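Local coordinates for protein Exo-1,3/1,4-beta-glucanase (Pseudoalteromonas sp., PDB 3RRX) that acts as an exo-glucanase on beta-1,3- and beta-1,4-linked glucans and, as a family 3 glycoside hydrolase, probably has beta-glucosidase activity, at residues D110-H115 against F124-G129; E156-P161 against S208-T213; R187-M192 against F248-Q253. The protein carries 1 engineered substitution. One frame throughout, in Å; residues are numbered along the deposited sequence.

Contact 1: D110-H115 against F124-G129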
loop_
_atom_site.group_PDB
_atom_site.type_symbol
_atom_site.label_atom_id
_atom_site.label_comp_id
_atom_site.label_asym_id
_atom_site.label_seq_id
_atom_site.Cartn_x
_atom_site.Cartn_y
_atom_site.Cartn_z
ATOM N N ASP A 110 5.888 -5.308 5.135
ATOM C CA ASP A 110 5.200 -4.308 4.325
ATOM C C ASP A 110 3.694 -4.583 4.450
ATOM O O ASP A 110 3.285 -5.735 4.469
ATOM C CB ASP A 110 5.671 -4.435 2.872
ATOM C CG ASP A 110 5.414 -3.182 2.053
ATOM O OD1 ASP A 110 5.040 -2.146 2.636
ATOM O OD2 ASP A 110 5.594 -3.241 0.819
ATOM N N ALA A 111 2.874 -3.544 4.588
ATOM C CA ALA A 111 1.421 -3.741 4.684
ATOM C C ALA A 111 0.684 -2.867 3.669
ATOM O O ALA A 111 0.041 -1.883 4.042
ATOM C CB ALA A 111 0.935 -3.436 6.083
ATOM N N MET A 112 0.765 -3.252 2.399
ATOM C CA MET A 112 0.310 -2.422 1.273
ATOM C C MET A 112 -1.199 -2.159 1.307
ATOM O O MET A 112 -1.643 -1.035 1.096
ATOM C CB MET A 112 0.741 -3.061 -0.065
ATOM C CG MET A 112 0.741 -2.110 -1.308
ATOM S SD MET A 112 1.918 -0.723 -1.144
ATOM C CE MET A 112 3.481 -1.604 -1.200
ATOM N N HIS A 113 -1.997 -3.191 1.563
ATOM C CA HIS A 113 -3.450 -3.004 1.662
ATOM C C HIS A 113 -4.025 -4.068 2.582
ATOM O O HIS A 113 -4.783 -4.952 2.162
ATOM C CB HIS A 113 -4.126 -2.983 0.279
ATOM C CG HIS A 113 -3.814 -4.175 -0.580
ATOM N ND1 HIS A 113 -4.712 -4.690 -1.493
ATOM C CD2 HIS A 113 -2.700 -4.941 -0.680
ATOM C CE1 HIS A 113 -4.164 -5.716 -2.120
ATOM N NE2 HIS A 113 -2.942 -5.888 -1.646
ATOM N N GLY A 114 -3.642 -3.960 3.852
ATOM C CA GLY A 114 -3.802 -5.037 4.814
ATOM C C GLY A 114 -2.465 -5.739 4.988
ATOM O O GLY A 114 -1.447 -5.265 4.478
ATOM N N HIS A 115 -2.461 -6.864 5.704
ATOM C CA HIS A 115 -1.253 -7.651 5.909
ATOM C C HIS A 115 -1.072 -8.479 4.646
ATOM O O HIS A 115 -1.181 -9.704 4.670
ATOM C CB HIS A 115 -1.456 -8.562 7.122
ATOM C CG HIS A 115 -0.194 -9.148 7.675
ATOM N ND1 HIS A 115 1.054 -8.858 7.166
ATOM C CD2 HIS A 115 0.010 -10.014 8.698
ATOM C CE1 HIS A 115 1.974 -9.506 7.861
ATOM N NE2 HIS A 115 1.367 -10.212 8.799
ATOM N N PHE A 124 -7.727 -5.125 1.673
ATOM C CA PHE A 124 -8.514 -3.917 1.493
ATOM C C PHE A 124 -8.300 -3.374 0.078
ATOM O O PHE A 124 -7.343 -3.748 -0.594
ATOM C CB PHE A 124 -8.149 -2.879 2.567
ATOM C CG PHE A 124 -8.430 -3.356 3.966
ATOM C CD1 PHE A 124 -9.696 -3.217 4.515
ATOM C CD2 PHE A 124 -7.446 -3.976 4.713
ATOM C CE1 PHE A 124 -9.972 -3.673 5.792
ATOM C CE2 PHE A 124 -7.713 -4.439 5.993
ATOM C CZ PHE A 124 -8.980 -4.295 6.531
ATOM N N PRO A 125 -9.199 -2.495 -0.379
ATOM C CA PRO A 125 -8.947 -1.822 -1.659
ATOM C C PRO A 125 -7.585 -1.138 -1.617
ATOM O O PRO A 125 -7.180 -0.652 -0.558
ATOM C CB PRO A 125 -10.049 -0.762 -1.718
ATOM C CG PRO A 125 -11.158 -1.327 -0.901
ATOM C CD PRO A 125 -10.473 -2.076 0.231
ATOM N N HIS A 126 -6.877 -1.123 -2.740
ATOM C CA HIS A 126 -5.643 -0.358 -2.819
ATOM C C HIS A 126 -5.969 1.116 -2.637
ATOM O O HIS A 126 -7.123 1.520 -2.769
ATOM C CB HIS A 126 -4.907 -0.604 -4.136
ATOM C CG HIS A 126 -3.998 -1.796 -4.098
ATOM N ND1 HIS A 126 -2.928 -1.884 -3.230
ATOM C CD2 HIS A 126 -4.002 -2.949 -4.811
ATOM C CE1 HIS A 126 -2.302 -3.029 -3.426
ATOM N NE2 HIS A 126 -2.940 -3.702 -4.370
ATOM N N ASN A 127 -4.943 1.905 -2.332
ATOM C CA ASN A 127 -5.106 3.303 -1.933
ATOM C C ASN A 127 -5.894 4.205 -2.887
ATOM O O ASN A 127 -6.638 5.080 -2.443
ATOM C CB ASN A 127 -3.730 3.931 -1.655
ATOM C CG ASN A 127 -3.197 3.570 -0.278
ATOM O OD1 ASN A 127 -3.769 2.731 0.409
ATOM N ND2 ASN A 127 -2.108 4.223 0.139
ATOM N N ILE A 128 -5.724 4.019 -4.189
ATOM C CA ILE A 128 -6.398 4.914 -5.131
ATOM C C ILE A 128 -7.923 4.911 -4.885
ATOM O O ILE A 128 -8.560 5.968 -4.823
ATOM C CB ILE A 128 -6.021 4.604 -6.604
ATOM C CG1 ILE A 128 -6.761 5.549 -7.556
ATOM C CG2 ILE A 128 -6.322 3.126 -6.958
ATOM C CD1 ILE A 128 -6.163 5.618 -8.975
ATOM N N GLY A 129 -8.495 3.723 -4.707
ATOM C CA GLY A 129 -9.909 3.589 -4.378
ATOM C C GLY A 129 -10.279 4.122 -2.996
ATOM O O GLY A 129 -11.363 4.695 -2.821
HETATM O O HOH W 1 -2.521 0.390 -1.626
#
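His113 and His126 stack face to face, their ring centroids 3.6 Å apart and their planes 17° from parallel. CE1 of His126 sits above the centre of the His113 ring, and in return ND1 of His113 sits above that of His126, so the two rings overlap over much of their area. Met112 meets the edge of the His126 ring instead, its CG lying 3.8 Å from CE1.

Two direct hydrogen bonds tie His113 to Phe124. His113 ND1 donates to Phe124 O (2.9 Å), approaching almost in line with the carbonyl bond though bent at the hydrogen (140°), while Phe124 N returns a bond to His113 O at 3.0 Å from above the carbonyl plane. With chi1 at 54°, CG of His113 is set between the backbone N and the carbonyl carbon, which brings the imidazole over His126. The far nitrogens NE2 of His113 and His126 bond to the backbone oxygens of Trp433 and Gly432.

In the family 3 N-terminal, TIM-barrel-like domain, this is the loop leaving strand 106-110 as it meets the start of helix 127-133, whose N-cap position is His126. Replacing His113 by an alanine would probably leave Phe124 O without its side-chain donor and one face of His126 without its stacking partner.

A water in the plane of the His126 ring links the two segments: it donates to Met112 O, accepts from Asn127 N and hydrogen-bonds with His126 ND1 (2.8 Å). Apolar packing completes the join where the edge of the Phe124 ring meets Gly114, CD2 to CA 3.8 Å. The backbone angles of Gly114 suit a glycine.

Contact 2: E156-P161 against S208-T213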
loop_
_atom_site.group_PDB
_atom_site.type_symbol
_atom_site.label_atom_id
_atom_site.label_comp_id
_atom_site.label_asym_id
_atom_site.label_seq_id
_atom_site.Cartn_x
_atom_site.Cartn_y
_atom_site.Cartn_z
ATOM N N GLU A 156 5.799 -7.013 14.798
ATOM C CA GLU A 156 5.651 -5.795 15.608
ATOM C C GLU A 156 5.605 -4.512 14.793
ATOM O O GLU A 156 5.191 -3.460 15.294
ATOM C CB GLU A 156 6.823 -5.654 16.597
ATOM C CG GLU A 156 6.952 -6.787 17.600
ATOM C CD GLU A 156 7.940 -7.849 17.175
ATOM O OE1 GLU A 156 8.323 -7.877 15.990
ATOM O OE2 GLU A 156 8.338 -8.659 18.042
ATOM N N TRP A 157 6.055 -4.604 13.549
ATOM C CA TRP A 157 6.393 -3.421 12.759
ATOM C C TRP A 157 5.851 -3.582 11.338
ATOM O O TRP A 157 6.166 -4.553 10.647
ATOM C CB TRP A 157 7.923 -3.227 12.797
ATOM C CG TRP A 157 8.509 -2.129 11.926
ATOM C CD1 TRP A 157 7.850 -1.073 11.355
ATOM C CD2 TRP A 157 9.882 -2.010 11.526
ATOM N NE1 TRP A 157 8.740 -0.291 10.639
ATOM C CE2 TRP A 157 9.989 -0.854 10.722
ATOM C CE3 TRP A 157 11.033 -2.772 11.773
ATOM C CZ2 TRP A 157 11.203 -0.446 10.158
ATOM C CZ3 TRP A 157 12.235 -2.362 11.223
ATOM C CH2 TRP A 157 12.309 -1.214 10.417
ATOM N N SER A 158 5.008 -2.646 10.909
ATOM C CA SER A 158 4.406 -2.726 9.575
ATOM C C SER A 158 4.639 -1.452 8.775
ATOM O O SER A 158 4.593 -0.352 9.328
ATOM C CB SER A 158 2.905 -2.997 9.691
ATOM O OG SER A 158 2.284 -2.038 10.530
ATOM N N PHE A 159 4.880 -1.593 7.473
ATOM C CA PHE A 159 5.127 -0.422 6.630
ATOM C C PHE A 159 3.805 0.065 6.035
ATOM O O PHE A 159 3.241 -0.575 5.154
ATOM C CB PHE A 159 6.127 -0.726 5.497
ATOM C CG PHE A 159 7.346 -1.497 5.928
ATOM C CD1 PHE A 159 8.009 -2.317 5.023
ATOM C CD2 PHE A 159 7.837 -1.409 7.230
ATOM C CE1 PHE A 159 9.136 -3.044 5.404
ATOM C CE2 PHE A 159 8.957 -2.139 7.624
ATOM C CZ PHE A 159 9.614 -2.955 6.712
ATOM N N ALA A 160 3.311 1.186 6.549
ATOM C CA ALA A 160 2.105 1.838 6.052
ATOM C C ALA A 160 1.954 3.072 6.932
ATOM O O ALA A 160 2.333 3.028 8.098
ATOM C CB ALA A 160 0.894 0.919 6.206
ATOM N N PRO A 161 1.405 4.173 6.397
ATOM C CA PRO A 161 0.817 4.346 5.059
ATOM C C PRO A 161 1.835 4.630 3.950
ATOM O O PRO A 161 3.003 4.901 4.228
ATOM C CB PRO A 161 -0.054 5.592 5.242
ATOM C CG PRO A 161 0.736 6.422 6.229
ATOM C CD PRO A 161 1.295 5.402 7.209
ATOM N N SER A 208 -2.405 -4.126 20.783
ATOM C CA SER A 208 -2.307 -4.614 19.409
ATOM C C SER A 208 -1.714 -3.583 18.445
ATOM O O SER A 208 -1.449 -3.907 17.287
ATOM C CB SER A 208 -3.659 -5.119 18.887
ATOM O OG SER A 208 -4.589 -4.059 18.745
ATOM N N ASN A 209 -1.505 -2.352 18.913
ATOM C CA ASN A 209 -0.882 -1.328 18.073
ATOM C C ASN A 209 0.527 -1.732 17.634
ATOM O O ASN A 209 1.277 -2.312 18.423
ATOM C CB ASN A 209 -0.809 0.021 18.809
ATOM C CG ASN A 209 -2.172 0.552 19.196
ATOM O OD1 ASN A 209 -3.195 0.128 18.655
ATOM N ND2 ASN A 209 -2.195 1.488 20.135
ATOM N N ARG A 210 0.891 -1.389 16.396
ATOM C CA ARG A 210 2.211 -1.720 15.847
ATOM C C ARG A 210 3.078 -0.478 15.674
ATOM O O ARG A 210 2.577 0.647 15.682
ATOM C CB ARG A 210 2.076 -2.380 14.458
ATOM C CG ARG A 210 1.069 -3.520 14.355
ATOM C CD ARG A 210 1.502 -4.802 15.091
ATOM N NE ARG A 210 1.164 -4.731 16.508
ATOM C CZ ARG A 210 1.606 -5.580 17.439
ATOM N NH1 ARG A 210 1.242 -5.420 18.708
ATOM N NH2 ARG A 210 2.420 -6.575 17.107
ATOM N N ILE A 211 4.380 -0.690 15.498
ATOM C CA ILE A 211 5.267 0.373 15.022
ATOM C C ILE A 211 4.919 0.592 13.551
ATOM O O ILE A 211 4.748 -0.375 12.818
ATOM C CB ILE A 211 6.750 -0.051 15.174
ATOM C CG1 ILE A 211 7.108 -0.197 16.661
ATOM C CG2 ILE A 211 7.683 0.962 14.510
ATOM C CD1 ILE A 211 8.414 -0.944 16.930
ATOM N N ALA A 212 4.773 1.847 13.120
ATOM C CA ALA A 212 4.463 2.140 11.717
ATOM C C ALA A 212 5.607 2.830 10.965
ATOM O O ALA A 212 6.366 3.595 11.548
ATOM C CB ALA A 212 3.193 2.990 11.610
ATOM N N THR A 213 5.696 2.572 9.661
ATOM C CA THR A 213 6.623 3.289 8.774
ATOM C C THR A 213 5.858 3.978 7.661
ATOM O O THR A 213 5.124 3.327 6.913
ATOM C CB THR A 213 7.632 2.347 8.083
ATOM O OG1 THR A 213 8.524 1.793 9.049
ATOM C CG2 THR A 213 8.460 3.124 7.037
#
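Trp157 NE1 donates a short bond of 2.6 Å to Thr213 OG1. It is close to straight (163°), and the oxygen lies in the indole plane. Trp157 CG is anti to the backbone N (chi1 174°), which swings the indole along the sheet toward Thr213. The methyl CG2 of Ile211 makes an off-centre CH-pi contact with the five-membered ring, 4.2 Å from its centroid.

Beneath these side chains the backbones pair in parallel. Ile211 N bonds to Glu156 O (2.9 Å), against which Arg210 CB also packs at 3.4 Å. Ser158 N bonds to Ile211 O (3.0 Å) and Thr213 N to Ser158 O (3.1 Å), and a weak bond from Ala160 N to Thr213 O follows. These are neighbouring strands of the barrel sheet of the TIM-barrel-like domain, joined through helix 182-197 as a beta-alpha-beta crossover. Ser158 and Ala160 face that helix; OG of Ser158 is buried with no partner in the model.

Further out, Phe290 meets the Trp157 ring edge-to-face, and Ser257 adds a weak bond to Thr213 OG1. The Arg210 guanidinium is held by Ser208 O, Ile155 O and a salt bridge to Glu374, whereas Glu156 bonds to Trp107 N and pairs with Arg372.

Contact 3: R187-M192 against F248-Q253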
loop_
_atom_site.group_PDB
_atom_site.type_symbol
_atom_site.label_atom_id
_atom_site.label_comp_id
_atom_site.label_asym_id
_atom_site.label_seq_id
_atom_site.Cartn_x
_atom_site.Cartn_y
_atom_site.Cartn_z
ATOM N N ARG A 187 -4.775 14.788 4.538
ATOM C CA ARG A 187 -5.927 14.436 5.369
ATOM C C ARG A 187 -5.886 12.979 5.830
ATOM O O ARG A 187 -6.274 12.663 6.949
ATOM C CB ARG A 187 -7.233 14.625 4.581
ATOM C CG ARG A 187 -7.882 16.008 4.679
ATOM C CD ARG A 187 -9.133 16.081 3.773
ATOM N NE ARG A 187 -8.837 16.742 2.505
ATOM C CZ ARG A 187 -9.479 16.524 1.360
ATOM N NH1 ARG A 187 -10.472 15.646 1.296
ATOM N NH2 ARG A 187 -9.121 17.188 0.272
ATOM N N TYR A 188 -5.433 12.096 4.946
ATOM C CA TYR A 188 -5.467 10.657 5.195
ATOM C C TYR A 188 -4.295 10.118 6.016
ATOM O O TYR A 188 -4.470 9.218 6.842
ATOM C CB TYR A 188 -5.471 9.906 3.861
ATOM C CG TYR A 188 -6.834 9.633 3.257
ATOM C CD1 TYR A 188 -7.949 10.388 3.599
ATOM C CD2 TYR A 188 -6.998 8.605 2.336
ATOM C CE1 TYR A 188 -9.200 10.119 3.030
ATOM C CE2 TYR A 188 -8.231 8.332 1.770
ATOM C CZ TYR A 188 -9.327 9.083 2.118
ATOM O OH TYR A 188 -10.548 8.789 1.547
ATOM N N ALA A 189 -3.094 10.626 5.748
ATOM C CA ALA A 189 -1.881 9.970 6.227
ATOM C C ALA A 189 -1.868 9.816 7.741
ATOM O O ALA A 189 -1.532 8.754 8.258
ATOM C CB ALA A 189 -0.633 10.720 5.753
ATOM N N GLY A 190 -2.233 10.881 8.449
ATOM C CA GLY A 190 -2.230 10.848 9.904
ATOM C C GLY A 190 -3.254 9.877 10.462
ATOM O O GLY A 190 -3.048 9.287 11.532
ATOM N N GLU A 191 -4.362 9.709 9.744
ATOM C CA GLU A 191 -5.399 8.768 10.169
ATOM C C GLU A 191 -4.889 7.320 10.124
ATOM O O GLU A 191 -5.135 6.530 11.046
ATOM C CB GLU A 191 -6.654 8.902 9.305
ATOM C CG GLU A 191 -7.286 10.280 9.317
ATOM C CD GLU A 191 -7.936 10.625 10.644
ATOM O OE1 GLU A 191 -8.081 9.727 11.511
ATOM O OE2 GLU A 191 -8.300 11.806 10.823
ATOM N N MET A 192 -4.186 6.965 9.050
ATOM C CA MET A 192 -3.637 5.611 8.940
ATOM C C MET A 192 -2.582 5.376 10.031
ATOM O O MET A 192 -2.539 4.311 10.646
ATOM C CB MET A 192 -3.054 5.372 7.547
ATOM C CG MET A 192 -2.612 3.937 7.280
ATOM S SD MET A 192 -3.965 2.744 7.459
ATOM C CE MET A 192 -3.088 1.207 7.164
ATOM N N PHE A 248 3.689 15.620 6.542
ATOM C CA PHE A 248 3.357 16.637 7.550
ATOM C C PHE A 248 2.444 16.011 8.601
ATOM O O PHE A 248 2.694 16.101 9.806
ATOM C CB PHE A 248 2.671 17.847 6.908
ATOM C CG PHE A 248 3.525 18.575 5.907
ATOM C CD1 PHE A 248 4.901 18.402 5.885
ATOM C CD2 PHE A 248 2.947 19.431 4.987
ATOM C CE1 PHE A 248 5.688 19.085 4.957
ATOM C CE2 PHE A 248 3.728 20.115 4.058
ATOM C CZ PHE A 248 5.095 19.933 4.042
ATOM N N SER A 249 1.395 15.340 8.142
ATOM C CA SER A 249 0.446 14.750 9.076
ATOM C C SER A 249 0.961 13.448 9.695
ATOM O O SER A 249 0.675 13.165 10.853
ATOM C CB SER A 249 -0.944 14.598 8.438
ATOM O OG SER A 249 -0.938 13.651 7.395
ATOM N N ALA A 250 1.745 12.664 8.954
ATOM C CA ALA A 250 2.258 11.409 9.515
ATOM C C ALA A 250 3.247 11.680 10.647
ATOM O O ALA A 250 3.214 11.020 11.689
ATOM C CB ALA A 250 2.899 10.536 8.430
ATOM N N ILE A 251 4.133 12.649 10.437
ATOM C CA ILE A 251 5.088 13.020 11.469
ATOM C C ILE A 251 4.376 13.675 12.656
ATOM O O ILE A 251 4.718 13.413 13.811
ATOM C CB ILE A 251 6.211 13.948 10.931
ATOM C CG1 ILE A 251 7.098 13.196 9.922
ATOM C CG2 ILE A 251 7.081 14.443 12.087
ATOM C CD1 ILE A 251 7.959 14.123 9.031
ATOM N N ASN A 252 3.392 14.520 12.377
ATOM C CA ASN A 252 2.670 15.172 13.462
ATOM C C ASN A 252 1.974 14.145 14.365
ATOM O O ASN A 252 1.885 14.338 15.584
ATOM C CB ASN A 252 1.676 16.206 12.933
ATOM C CG ASN A 252 1.179 17.147 14.020
ATOM O OD1 ASN A 252 1.951 17.590 14.876
ATOM N ND2 ASN A 252 -0.115 17.441 14.002
ATOM N N GLN A 253 1.498 13.049 13.766
ATOM C CA GLN A 253 0.852 11.984 14.533
ATOM C C GLN A 253 1.842 11.000 15.151
ATOM O O GLN A 253 1.436 10.005 15.752
ATOM C CB GLN A 253 -0.176 11.229 13.680
ATOM C CG GLN A 253 -1.326 12.088 13.194
ATOM C CD GLN A 253 -2.011 12.859 14.318
ATOM O OE1 GLN A 253 -2.043 12.415 15.463
ATOM N NE2 GLN A 253 -2.549 14.033 13.990
#
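Ser249 OG is approached by three backbone groups. Across the contact Gly190 N donates to it, weakly, over 3.2 Å and with an N-H...O angle of only 124°. The hydroxyl's one proton bonds to Lys186 O on the facing helix, with Gly246 O on its own helix a weak second acceptor that it can only share or alternate with. Lys186 lies four residues before Gly190, so the hydroxyl touches the carbonyl and the N-H that a regular alpha-helix would pair, and it lies against one turn of the neighbouring backbone. The chi1 of Ser249, 67°, turns OG to that side. The same oxygen rests 3.4 Å from Ala189 CB.

Small residues fill the middle of the interface. Gly190 and Ala250 bring their CA atoms nearest each other across the two segments, and the axes of the short helical segments approach to 7.3 Å, a close spacing for helices. They run in nearly the same direction, crossing at -26°. Ala189 CB and Ala250 CB meet more loosely at 4.4 Å.

Gln253 closes the C-terminal end of segment 248-253 against Gly190 with the aliphatic base of its side chain: CG lies 3.6 Å from Gly190 CA and 3.7 Å from Gly190 O. A beta carbon at Gly190 would fall 3.0 Å from Gln253 CG, a clash.

Both helices belong to the outer layer around the barrel of the family 3 N-terminal domain, helix 182-197 following strand 157-162 and helix 245-252 coming after strand 211-217. Val193, a turn further along, touches both Ala250 and Gln253.

The chemistry thus implies a fit set by size more than by strong polar bonds: glycine and alanine let the backbones come close, and a single serine hydroxyl supplies one weak polar link between the segments.

How the contacts relate
Contact 2 touches both of the others, through strand 157-162. Toward contact 1, 13 Å away between centres, Ala111 N makes a probable hydrogen bond of 3.0 Å to Phe159 O. Toward contact 3, 14 Å away, Pro161 CB packs on Met192 CG at 3.7 Å. Contacts 1 and 3 do not meet: their nearest atoms are about 5 Å apart. Contact 1 closes before the others open along the chain, whereas the segments of contacts 2 and 3 alternate. Contacts 2 and 3 lie away from the sodium and calcium sites; in contact 1 the side chain of Asn127 is about 12 Å from that of the calcium ligand Glu180.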